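Chymotrypsin-like serine protease (Equine arteritis virus, PDB 1MBM) is a chymotrypsin-like serine endopeptidase that probably processes the viral replicase polyprotein. Local coordinates at residues A[84-89]-A[188-193]; A[116-119]-A[124-127]. All blocks are in the same frame, centred on the assembly; numbering follows the deposited sequence.

In the fold
Strands 85-91 and 117-120 lie side by side in the second beta sheet, so both contacts involve one sheet, with centres about 14 Å apart. Contact 2, its centre about 4 Å from the centre of the chain, pairs two neighbouring strands of a hairpin through backbone hydrogen bonds and buried valines. Contact 1 lies farther out, its centre about 12 Å from that of the chain, and joins strand 85-91 to the late helix 185-192 by a small apolar touch between a buried leucine and an exposed proline. The two meet where Ser-88 O probably accepts a hydrogen bond from Val-119 N (2.8 Å), continuing the ladder from hairpin to neighbouring strand.

Contact 1 of 2, residues A[84-89]-A[188-193]; sequences TGPASW and AMLIDG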
loop_
_atom_site.group_PDB
_atom_site.type_symbol
_atom_site.label_atom_id
_atom_site.label_comp_id
_atom_site.label_asym_id
_atom_site.label_seq_id
_atom_site.Cartn_x
_atom_site.Cartn_y
_atom_site.Cartn_z
ATOM N N THR A 84 13.520 0.474 -2.265
ATOM C CA THR A 84 13.667 -0.236 -0.993
ATOM C C THR A 84 13.768 0.750 0.178
ATOM O O THR A 84 14.731 1.494 0.299
ATOM C CB THR A 84 14.896 -1.169 -1.010
ATOM O OG1 THR A 84 14.750 -2.147 -2.055
ATOM C CG2 THR A 84 14.930 -2.001 0.271
ATOM N N GLY A 85 12.756 0.759 1.033
ATOM C CA GLY A 85 12.726 1.674 2.156
ATOM C C GLY A 85 11.334 1.727 2.750
ATOM O O GLY A 85 10.469 0.920 2.401
ATOM N N PRO A 86 11.113 2.670 3.660
ATOM C CA PRO A 86 9.798 2.852 4.267
ATOM C C PRO A 86 8.745 3.270 3.234
ATOM O O PRO A 86 9.056 3.896 2.231
ATOM C CB PRO A 86 10.037 3.990 5.266
ATOM C CG PRO A 86 11.251 4.703 4.713
ATOM C CD PRO A 86 12.113 3.595 4.227
ATOM N N ALA A 87 7.502 2.890 3.484
ATOM C CA ALA A 87 6.383 3.287 2.647
ATOM C C ALA A 87 5.173 3.408 3.552
ATOM O O ALA A 87 5.126 2.798 4.624
ATOM C CB ALA A 87 6.131 2.277 1.529
ATOM N N SER A 88 4.213 4.222 3.144
ATOM C CA SER A 88 3.012 4.409 3.932
ATOM C C SER A 88 1.855 3.695 3.263
ATOM O O SER A 88 1.600 3.901 2.075
ATOM C CB SER A 88 2.678 5.904 4.075
ATOM O OG SER A 88 3.641 6.606 4.855
ATOM N N TRP A 89 1.198 2.830 4.031
ATOM C CA TRP A 89 -0.028 2.166 3.628
ATOM C C TRP A 89 -1.126 3.105 4.109
ATOM O O TRP A 89 -1.310 3.274 5.309
ATOM C CB TRP A 89 -0.176 0.815 4.348
ATOM C CG TRP A 89 0.438 -0.362 3.622
ATOM C CD1 TRP A 89 -0.229 -1.414 3.059
ATOM C CD2 TRP A 89 1.830 -0.621 3.416
ATOM N NE1 TRP A 89 0.661 -2.298 2.493
ATOM C CE2 TRP A 89 1.933 -1.836 2.695
ATOM C CE3 TRP A 89 3.009 0.062 3.740
ATOM C CZ2 TRP A 89 3.156 -2.389 2.320
ATOM C CZ3 TRP A 89 4.227 -0.485 3.357
ATOM C CH2 TRP A 89 4.289 -1.698 2.651
ATOM N N ALA A 188 15.835 -1.744 11.534
ATOM C CA ALA A 188 15.314 -2.366 12.767
ATOM C C ALA A 188 14.085 -1.658 13.339
ATOM O O ALA A 188 13.129 -2.316 13.755
ATOM C CB ALA A 188 16.400 -2.443 13.839
ATOM N N MET A 189 14.135 -0.324 13.374
ATOM C CA MET A 189 13.043 0.507 13.878
ATOM C C MET A 189 11.824 0.409 12.968
ATOM O O MET A 189 10.679 0.488 13.429
ATOM C CB MET A 189 13.471 1.976 13.988
ATOM C CG MET A 189 14.418 2.294 15.141
ATOM S SD MET A 189 13.607 2.435 16.737
ATOM C CE MET A 189 12.670 3.951 16.505
ATOM N N LEU A 190 12.082 0.250 11.675
ATOM C CA LEU A 190 11.011 0.096 10.698
ATOM C C LEU A 190 10.199 -1.130 11.084
ATOM O O LEU A 190 9.003 -1.024 11.369
ATOM C CB LEU A 190 11.575 -0.071 9.282
ATOM C CG LEU A 190 11.074 0.883 8.191
ATOM C CD1 LEU A 190 11.445 0.387 6.796
ATOM C CD2 LEU A 190 9.582 1.133 8.295
ATOM N N ILE A 191 10.859 -2.285 11.114
ATOM C CA ILE A 191 10.211 -3.541 11.496
ATOM C C ILE A 191 9.624 -3.499 12.917
ATOM O O ILE A 191 8.498 -3.954 13.138
ATOM C CB ILE A 191 11.179 -4.728 11.319
ATOM C CG1 ILE A 191 11.602 -4.838 9.854
ATOM C CG2 ILE A 191 10.519 -6.026 11.760
ATOM C CD1 ILE A 191 12.666 -5.878 9.595
ATOM N N ASP A 192 10.372 -2.924 13.861
ATOM C CA ASP A 192 9.905 -2.756 15.242
ATOM C C ASP A 192 8.688 -1.844 15.321
ATOM O O ASP A 192 7.879 -1.954 16.237
ATOM C CB ASP A 192 11.001 -2.144 16.119
ATOM C CG ASP A 192 11.662 -3.159 17.024
ATOM O OD1 ASP A 192 12.457 -3.980 16.522
ATOM O OD2 ASP A 192 11.449 -3.205 18.257
ATOM N N GLY A 193 8.581 -0.933 14.359
ATOM C CA GLY A 193 7.491 0.021 14.292
ATOM C C GLY A 193 6.140 -0.578 13.962
ATOM O O GLY A 193 5.139 0.140 13.948
#
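The bond from Asp-192 N to Ala-188 O, 2.8 Å long, closes the last turn of helix 185-192, the turn from which Leu-190 reaches the pyrrolidine ring of Pro-86. The contact between the segments is purely apolar and small, burying 90 Å² in all. Leu-190 CD1 sits over the middle of one face of the proline ring, 3.9 Å from both Pro-86 N and Pro-86 CA. CD2 lies on the same side, off the CB edge, 4.2 Å from Pro-86 CB; neither branch reaches the other face, and the two side chains run roughly perpendicular. CD1 also comes within 4.3 Å of Gly-85 C, just before the proline. Chi2 of -166° holds CD1 anti to the alpha carbon and carries it farthest toward the strand; chi1, at -126°, is close to eclipsed, so the placement is probably somewhat strained.

At Gly-193 the helical bonding gives out into two weak bonds, from its N to Met-189 O and to Leu-190 O, and its own carbonyl receives Asn-196 ND2. The helix belongs to the C-terminal part that follows the chymotrypsin-like barrels. Leu-190 also packs on Phe-161 from a loop and on Glu-97 of strand 94-100, while strand 85-91 runs between strands 94-100 and 117-120, bonding to the former through Gly-85 with Leu-100 and Ala-87 with Gly-98, and taking a hydrogen bond at Pro-86 O from Gln-120 NE2 of the latter.

Contact 2 of 2, residues A[116-119]-A[124-127]; sequences SAVV and VVGV
A classic beta bulge interrupts the antiparallel hairpin of strands 117-120 and 123-132 in the second sheet of this chymotrypsin-like fold, with Val-125 and Gly-126 both facing Val-118. Val-118 has the most surface buried here, and its backbone is held at both ends: its N donates to Gly-126 O at 2.8 Å, and its O accepts from Val-125 N at 3.0 Å. Both bonds are nearly straight at hydrogen, but Val-125 N lies almost in line with the Val-118 carbonyl (167°), whereas Val-118 N is tilted 33° from the Gly-126 carbonyl plane. The Val-118 side chain points to the face opposite that of Ala-117 and Val-119. There CG1, anti to the backbone N (chi1 -179°), meets Val-125 CG2 at 3.9 Å; Ala-87 and Trp-89 of the adjacent strand 85-91, and Leu-100 of strand 94-100 beyond it, add to the packing.

Val-127 and Val-124 stand on the other face. Val-127 forms a non-hydrogen-bonded pair with Ala-117, and its CA approaches Ser-116 O at 3.3 Å in a CH...O contact; its side chain stands close to, though not in contact with, the probable catalytic triad. Beyond the bulge Val-124 pairs with Val-119, their side chains crossing obliquely with Val-119 CG1 4.1 Å from Val-124 CG2. Ala-117 and Val-124 both also rest on Trp-20 of strand 14-22. At the bulge itself, Val-125 CG2 comes within 3.2 Å of Val-118 O, the same oxygen that receives the Val-125 N-H.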
loop_
_atom_site.group_PDB
_atom_site.type_symbol
_atom_site.label_atom_id
_atom_site.label_comp_id
_atom_site.label_asym_id
_atom_site.label_seq_id
_atom_site.Cartn_x
_atom_site.Cartn_y
_atom_site.Cartn_z
ATOM N N SER A 116 -5.679 -0.187 -0.129
ATOM C CA SER A 116 -5.008 1.025 0.350
ATOM C C SER A 116 -3.848 1.380 -0.570
ATOM O O SER A 116 -3.102 0.505 -1.006
ATOM C CB SER A 116 -4.445 0.860 1.778
ATOM O OG SER A 116 -5.449 0.473 2.722
ATOM N N ALA A 117 -3.696 2.661 -0.866
ATOM C CA ALA A 117 -2.570 3.090 -1.685
ATOM C C ALA A 117 -1.337 2.882 -0.835
ATOM O O ALA A 117 -1.375 3.093 0.380
ATOM C CB ALA A 117 -2.699 4.560 -2.061
ATOM N N VAL A 118 -0.269 2.408 -1.459
ATOM C CA VAL A 118 1.004 2.292 -0.778
ATOM C C VAL A 118 1.865 3.389 -1.400
ATOM O O VAL A 118 2.093 3.396 -2.607
ATOM C CB VAL A 118 1.626 0.896 -0.961
ATOM C CG1 VAL A 118 2.933 0.799 -0.229
ATOM C CG2 VAL A 118 0.682 -0.178 -0.465
ATOM N N VAL A 119 2.310 4.345 -0.595
ATOM C CA VAL A 119 3.019 5.485 -1.166
ATOM C C VAL A 119 4.404 5.707 -0.577
ATOM O O VAL A 119 4.668 5.354 0.569
ATOM C CB VAL A 119 2.199 6.829 -1.055
ATOM C CG1 VAL A 119 0.748 6.650 -1.551
ATOM C CG2 VAL A 119 2.205 7.369 0.355
ATOM N N VAL A 124 2.507 7.092 -5.688
ATOM C CA VAL A 124 1.913 5.792 -5.465
ATOM C C VAL A 124 2.805 4.739 -6.113
ATOM O O VAL A 124 3.162 4.854 -7.293
ATOM C CB VAL A 124 0.505 5.714 -6.110
ATOM C CG1 VAL A 124 -0.045 4.289 -6.065
ATOM C CG2 VAL A 124 -0.450 6.683 -5.440
ATOM N N VAL A 125 3.183 3.728 -5.344
ATOM C CA VAL A 125 3.945 2.623 -5.888
ATOM C C VAL A 125 3.022 1.427 -6.173
ATOM O O VAL A 125 3.314 0.606 -7.047
ATOM C CB VAL A 125 5.149 2.233 -4.978
ATOM C CG1 VAL A 125 6.082 3.442 -4.780
ATOM C CG2 VAL A 125 4.663 1.727 -3.635
ATOM N N GLY A 126 1.893 1.344 -5.467
ATOM C CA GLY A 126 0.965 0.246 -5.686
ATOM C C GLY A 126 -0.239 0.279 -4.758
ATOM O O GLY A 126 -0.457 1.263 -4.052
ATOM N N VAL A 127 -1.043 -0.777 -4.786
ATOM C CA VAL A 127 -2.151 -0.898 -3.843
ATOM C C VAL A 127 -1.887 -2.121 -2.974
ATOM O O VAL A 127 -1.217 -3.063 -3.401
ATOM C CB VAL A 127 -3.544 -1.031 -4.528
ATOM C CG1 VAL A 127 -3.922 0.253 -5.270
ATOM C CG2 VAL A 127 -3.593 -2.235 -5.471
#